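Local structure of ribonucleoside-diphosphate reductase (Pseudomonas aeruginosa, 5IM3) at residues Pro568-Val580 against Tyr710-Pro724. The protein probably reduces ribonucleoside diphosphates to the deoxyribonucleotide precursors of DNA, under allosteric control by bound nucleotides such as dATP. Numbering follows the deposited sequence.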
loop_
_atom_site.group_PDB
_atom_site.type_symbol
_atom_site.label_atom_id
_atom_site.label_comp_id
_atom_site.label_asym_id
_atom_site.label_seq_id
_atom_site.Cartn_x
_atom_site.Cartn_y
_atom_site.Cartn_z
ATOM N N PRO A 568 -10.910 1.937 -40.450
ATOM C CA PRO A 568 -11.095 3.284 -41.014
ATOM C C PRO A 568 -9.931 3.729 -41.888
ATOM O O PRO A 568 -10.151 4.439 -42.877
ATOM C CB PRO A 568 -11.264 4.178 -39.774
ATOM C CG PRO A 568 -10.791 3.371 -38.623
ATOM C CD PRO A 568 -11.041 1.939 -38.982
ATOM N N CYS A 569 -8.698 3.322 -41.566
ATOM C CA CYS A 569 -7.565 3.655 -42.426
ATOM C C CYS A 569 -7.692 3.017 -43.803
ATOM O O CYS A 569 -7.210 3.579 -44.792
ATOM C CB CYS A 569 -6.251 3.214 -41.780
ATOM S SG CYS A 569 -5.773 4.129 -40.305
ATOM N N ASN A 570 -8.319 1.844 -43.892
ATOM C CA ASN A 570 -8.412 1.137 -45.165
ATOM C C ASN A 570 -9.693 1.463 -45.919
ATOM O O ASN A 570 -9.656 1.676 -47.135
ATOM C CB ASN A 570 -8.319 -0.377 -44.945
ATOM C CG ASN A 570 -6.889 -0.875 -44.909
ATOM O OD1 ASN A 570 -6.263 -1.069 -45.950
ATOM N ND2 ASN A 570 -6.365 -1.093 -43.708
ATOM N N LEU A 571 -10.829 1.502 -45.219
ATOM C CA LEU A 571 -12.100 1.776 -45.878
ATOM C C LEU A 571 -12.150 3.188 -46.447
ATOM O O LEU A 571 -12.865 3.433 -47.425
ATOM C CB LEU A 571 -13.252 1.561 -44.897
ATOM C CG LEU A 571 -13.531 0.102 -44.533
ATOM C CD1 LEU A 571 -14.429 0.007 -43.316
ATOM C CD2 LEU A 571 -14.162 -0.617 -45.712
ATOM N N ARG A 572 -11.403 4.120 -45.861
ATOM C CA ARG A 572 -11.387 5.500 -46.323
ATOM C C ARG A 572 -10.155 5.828 -47.154
ATOM O O ARG A 572 -10.021 6.965 -47.617
ATOM C CB ARG A 572 -11.473 6.454 -45.129
ATOM C CG ARG A 572 -12.673 6.194 -44.228
ATOM C CD ARG A 572 -12.864 7.316 -43.219
ATOM N NE ARG A 572 -13.027 8.608 -43.874
ATOM C CZ ARG A 572 -13.016 9.777 -43.245
ATOM N NH1 ARG A 572 -12.849 9.823 -41.931
ATOM N NH2 ARG A 572 -13.175 10.902 -43.932
ATOM N N SER A 573 -9.261 4.867 -47.355
ATOM C CA SER A 573 -8.088 5.105 -48.183
ATOM C C SER A 573 -8.516 5.272 -49.638
ATOM O O SER A 573 -9.272 4.439 -50.152
ATOM C CB SER A 573 -7.098 3.952 -48.052
ATOM O OG SER A 573 -5.992 4.126 -48.919
ATOM N N PRO A 574 -8.079 6.327 -50.332
ATOM C CA PRO A 574 -8.431 6.461 -51.756
ATOM C C PRO A 574 -7.778 5.422 -52.653
ATOM O O PRO A 574 -8.163 5.319 -53.826
ATOM C CB PRO A 574 -7.944 7.874 -52.110
ATOM C CG PRO A 574 -7.806 8.580 -50.804
ATOM C CD PRO A 574 -7.400 7.531 -49.824
ATOM N N GLN A 575 -6.814 4.653 -52.149
ATOM C CA GLN A 575 -6.032 3.732 -52.966
ATOM C C GLN A 575 -6.378 2.270 -52.690
ATOM O O GLN A 575 -5.522 1.392 -52.818
ATOM C CB GLN A 575 -4.542 3.982 -52.736
ATOM C CG GLN A 575 -4.055 5.332 -53.253
ATOM C CD GLN A 575 -4.070 5.407 -54.769
ATOM O OE1 GLN A 575 -5.081 5.759 -55.376
ATOM N NE2 GLN A 575 -2.948 5.067 -55.388
ATOM N N GLN A 576 -7.630 1.990 -52.316
ATOM C CA GLN A 576 -8.039 0.619 -52.031
ATOM C C GLN A 576 -7.950 -0.282 -53.254
ATOM O O GLN A 576 -7.861 -1.504 -53.104
ATOM C CB GLN A 576 -9.473 0.588 -51.502
ATOM C CG GLN A 576 -9.664 1.287 -50.178
ATOM C CD GLN A 576 -11.128 1.509 -49.843
ATOM O OE1 GLN A 576 -11.909 0.561 -49.756
ATOM N NE2 GLN A 576 -11.507 2.768 -49.656
ATOM N N HIS A 577 -7.985 0.291 -54.455
ATOM C CA HIS A 577 -8.041 -0.496 -55.679
ATOM C C HIS A 577 -6.692 -1.065 -56.093
ATOM O O HIS A 577 -6.642 -1.870 -57.030
ATOM C CB HIS A 577 -8.588 0.363 -56.821
ATOM C CG HIS A 577 -7.680 1.486 -57.219
ATOM N ND1 HIS A 577 -7.286 2.472 -56.338
ATOM C CD2 HIS A 577 -7.088 1.781 -58.401
ATOM C CE1 HIS A 577 -6.491 3.322 -56.960
ATOM N NE2 HIS A 577 -6.354 2.928 -58.212
ATOM N N VAL A 578 -5.606 -0.675 -55.430
ATOM C CA VAL A 578 -4.273 -1.019 -55.906
ATOM C C VAL A 578 -3.384 -1.450 -54.746
ATOM O O VAL A 578 -2.202 -1.749 -54.941
ATOM C CB VAL A 578 -3.664 0.171 -56.677
ATOM C CG1 VAL A 578 -3.219 1.275 -55.723
ATOM C CG2 VAL A 578 -2.521 -0.278 -57.568
ATOM N N GLY A 579 -3.936 -1.498 -53.537
ATOM C CA GLY A 579 -3.151 -1.927 -52.396
ATOM C C GLY A 579 -3.944 -1.849 -51.111
ATOM O O GLY A 579 -5.149 -1.584 -51.108
ATOM N N VAL A 580 -3.229 -2.077 -50.011
ATOM C CA VAL A 580 -3.800 -2.145 -48.672
ATOM C C VAL A 580 -2.912 -1.344 -47.731
ATOM O O VAL A 580 -1.682 -1.359 -47.859
ATOM C CB VAL A 580 -3.928 -3.612 -48.190
ATOM C CG1 VAL A 580 -4.278 -3.683 -46.700
ATOM C CG2 VAL A 580 -4.967 -4.364 -49.018
ATOM N N TYR A 710 -1.925 11.110 -61.507
ATOM C CA TYR A 710 -0.958 10.081 -61.159
ATOM C C TYR A 710 -1.343 8.754 -61.809
ATOM O O TYR A 710 -2.499 8.523 -62.172
ATOM C CB TYR A 710 -0.829 9.934 -59.638
ATOM C CG TYR A 710 -2.087 9.529 -58.891
ATOM C CD1 TYR A 710 -3.057 10.468 -58.559
ATOM C CD2 TYR A 710 -2.285 8.213 -58.482
ATOM C CE1 TYR A 710 -4.200 10.105 -57.866
ATOM C CE2 TYR A 710 -3.425 7.841 -57.787
ATOM C CZ TYR A 710 -4.378 8.791 -57.479
ATOM O OH TYR A 710 -5.510 8.428 -56.785
ATOM N N GLN A 711 -0.341 7.883 -61.967
ATOM C CA GLN A 711 -0.514 6.658 -62.748
ATOM C C GLN A 711 -1.775 5.905 -62.347
ATOM O O GLN A 711 -2.588 5.528 -63.198
ATOM C CB GLN A 711 0.703 5.744 -62.579
ATOM C CG GLN A 711 1.966 6.195 -63.291
ATOM C CD GLN A 711 3.056 5.138 -63.236
ATOM O OE1 GLN A 711 2.787 3.943 -63.376
ATOM N NE2 GLN A 711 4.292 5.572 -63.020
ATOM N N THR A 712 -1.954 5.670 -61.052
ATOM C CA THR A 712 -3.000 4.783 -60.572
ATOM C C THR A 712 -4.281 5.520 -60.213
ATOM O O THR A 712 -5.083 4.997 -59.430
ATOM C CB THR A 712 -2.496 3.990 -59.365
ATOM O OG1 THR A 712 -2.165 4.891 -58.305
ATOM C CG2 THR A 712 -1.258 3.176 -59.742
ATOM N N PHE A 713 -4.496 6.716 -60.771
ATOM C CA PHE A 713 -5.721 7.454 -60.478
ATOM C C PHE A 713 -6.955 6.642 -60.844
ATOM O O PHE A 713 -7.949 6.645 -60.108
ATOM C CB PHE A 713 -5.739 8.788 -61.223
ATOM C CG PHE A 713 -7.098 9.431 -61.259
ATOM C CD1 PHE A 713 -7.561 10.164 -60.179
ATOM C CD2 PHE A 713 -7.923 9.281 -62.363
ATOM C CE1 PHE A 713 -8.817 10.745 -60.202
ATOM C CE2 PHE A 713 -9.180 9.858 -62.391
ATOM C CZ PHE A 713 -9.628 10.589 -61.307
ATOM N N GLN A 714 -6.914 5.949 -61.982
ATOM C CA GLN A 714 -8.063 5.181 -62.439
ATOM C C GLN A 714 -8.381 4.066 -61.446
ATOM O O GLN A 714 -7.560 3.170 -61.218
ATOM C CB GLN A 714 -7.785 4.612 -63.832
ATOM C CG GLN A 714 -7.564 5.691 -64.899
ATOM C CD GLN A 714 -7.056 5.137 -66.225
ATOM O OE1 GLN A 714 -6.897 3.925 -66.388
ATOM N NE2 GLN A 714 -6.800 6.030 -67.181
ATOM N N GLY A 715 -9.571 4.133 -60.849
ATOM C CA GLY A 715 -10.024 3.171 -59.869
ATOM C C GLY A 715 -10.028 3.690 -58.447
ATOM O O GLY A 715 -10.704 3.107 -57.588
ATOM N N SER A 716 -9.292 4.764 -58.172
ATOM C CA SER A 716 -9.256 5.338 -56.836
ATOM C C SER A 716 -10.637 5.847 -56.433
ATOM O O SER A 716 -11.535 6.013 -57.264
ATOM C CB SER A 716 -8.250 6.486 -56.781
ATOM O OG SER A 716 -8.595 7.503 -57.711
ATOM N N LEU A 717 -10.802 6.097 -55.132
ATOM C CA LEU A 717 -12.034 6.724 -54.664
ATOM C C LEU A 717 -12.280 8.038 -55.387
ATOM O O LEU A 717 -13.428 8.385 -55.688
ATOM C CB LEU A 717 -11.980 6.953 -53.152
ATOM C CG LEU A 717 -12.001 5.714 -52.250
ATOM C CD1 LEU A 717 -11.997 6.145 -50.791
ATOM C CD2 LEU A 717 -13.205 4.833 -52.532
ATOM N N TRP A 718 -11.212 8.777 -55.691
ATOM C CA TRP A 718 -11.369 10.024 -56.430
ATOM C C TRP A 718 -12.037 9.777 -57.777
ATOM O O TRP A 718 -12.872 10.574 -58.219
ATOM C CB TRP A 718 -10.011 10.695 -56.628
ATOM C CG TRP A 718 -9.180 10.821 -55.388
ATOM C CD1 TRP A 718 -8.041 10.128 -55.097
ATOM C CD2 TRP A 718 -9.403 11.707 -54.281
ATOM N NE1 TRP A 718 -7.540 10.529 -53.883
ATOM C CE2 TRP A 718 -8.360 11.493 -53.359
ATOM C CE3 TRP A 718 -10.384 12.660 -53.981
ATOM C CZ2 TRP A 718 -8.271 12.192 -52.155
ATOM C CZ3 TRP A 718 -10.292 13.353 -52.784
ATOM C CH2 TRP A 718 -9.243 13.115 -51.887
ATOM N N SER A 719 -11.675 8.679 -58.446
ATOM C CA SER A 719 -12.314 8.333 -59.714
ATOM C C SER A 719 -13.796 8.053 -59.529
ATOM O O SER A 719 -14.595 8.310 -60.435
ATOM C CB SER A 719 -11.636 7.109 -60.336
ATOM O OG SER A 719 -10.253 7.329 -60.549
ATOM N N GLN A 720 -14.177 7.518 -58.375
ATOM C CA GLN A 720 -15.559 7.161 -58.094
ATOM C C GLN A 720 -16.358 8.314 -57.509
ATOM O O GLN A 720 -17.525 8.124 -57.156
ATOM C CB GLN A 720 -15.605 5.975 -57.129
ATOM C CG GLN A 720 -14.766 4.790 -57.557
ATOM C CD GLN A 720 -14.700 3.725 -56.483
ATOM O OE1 GLN A 720 -15.684 3.468 -55.789
ATOM N NE2 GLN A 720 -13.534 3.112 -56.327
ATOM N N GLY A 721 -15.761 9.497 -57.391
ATOM C CA GLY A 721 -16.453 10.616 -56.785
ATOM C C GLY A 721 -16.722 10.437 -55.308
ATOM O O GLY A 721 -17.684 11.009 -54.787
ATOM N N ILE A 722 -15.902 9.650 -54.619
ATOM C CA ILE A 722 -16.047 9.414 -53.188
ATOM C C ILE A 722 -14.963 10.233 -52.499
ATOM O O ILE A 722 -13.800 9.825 -52.439
ATOM C CB ILE A 722 -15.949 7.927 -52.841
ATOM C CG1 ILE A 722 -17.028 7.143 -53.590
ATOM C CG2 ILE A 722 -16.092 7.726 -51.334
ATOM C CD1 ILE A 722 -16.928 5.639 -53.423
ATOM N N LEU A 723 -15.348 11.399 -51.985
ATOM C CA LEU A 723 -14.446 12.297 -51.282
ATOM C C LEU A 723 -14.367 11.880 -49.820
ATOM O O LEU A 723 -15.081 10.959 -49.405
ATOM C CB LEU A 723 -14.929 13.744 -51.414
ATOM C CG LEU A 723 -15.292 14.180 -52.833
ATOM C CD1 LEU A 723 -15.714 15.638 -52.864
ATOM C CD2 LEU A 723 -14.133 13.948 -53.778
ATOM N N PRO A 724 -13.507 12.509 -49.010
ATOM C CA PRO A 724 -13.454 12.132 -47.587
ATOM C C PRO A 724 -14.798 12.218 -46.886
ATOM O O PRO A 724 -15.129 11.334 -46.086
ATOM C CB PRO A 724 -12.434 13.125 -47.011
ATOM C CG PRO A 724 -11.520 13.396 -48.144
ATOM C CD PRO A 724 -12.392 13.399 -49.378
#
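The imidazole of His-577 lies flat on the backbone of Gly-715 and Ser-716, with Gly-715 C 3.4 Å from CG and Ser-716 N beneath the same face; Val-578 CB sits over the opposite one. A chi1 of 67° lays the ring over Gly-715, and NE2 gives a hydrogen bond to Thr-712 O (2.7 Å), the acceptor close to the ring plane. Gly-715 belongs to the type II turn Phe-713 to Ser-716, and its CA makes a CH-pi contact with the ring. His-577 directly follows a type I turn, Ser-573 to Gln-576; the two loops, one leaving helix 566-571 and the other leading into helix 724-735, meet within the ten-stranded alpha-beta barrel domain. Leu-717 N hydrogen-bonds to Pro-574 O (3.0 Å), while the Pro-574 ring lies alongside the Trp-718 indole, CB 3.2 Å from NE1, whose N-H goes to Ser-764 O. Gln-575 bends at chi2 (-69°), bringing OE1 to the hydroxyl edge of the Tyr-710 ring, amide and ring planes 69° apart; the phenol OH donates to OE1 at 3.0 Å from above the carbonyl plane. Leu-717 CD1 packs 3.3 Å from Ser-573 O, the acceptor of the Gln-576 NE2 hydrogen bond. Arg-572 NH2 makes a weak hydrogen bond to Pro-724 O, while its NH1 hydrogen-bonds to Gln-867 O.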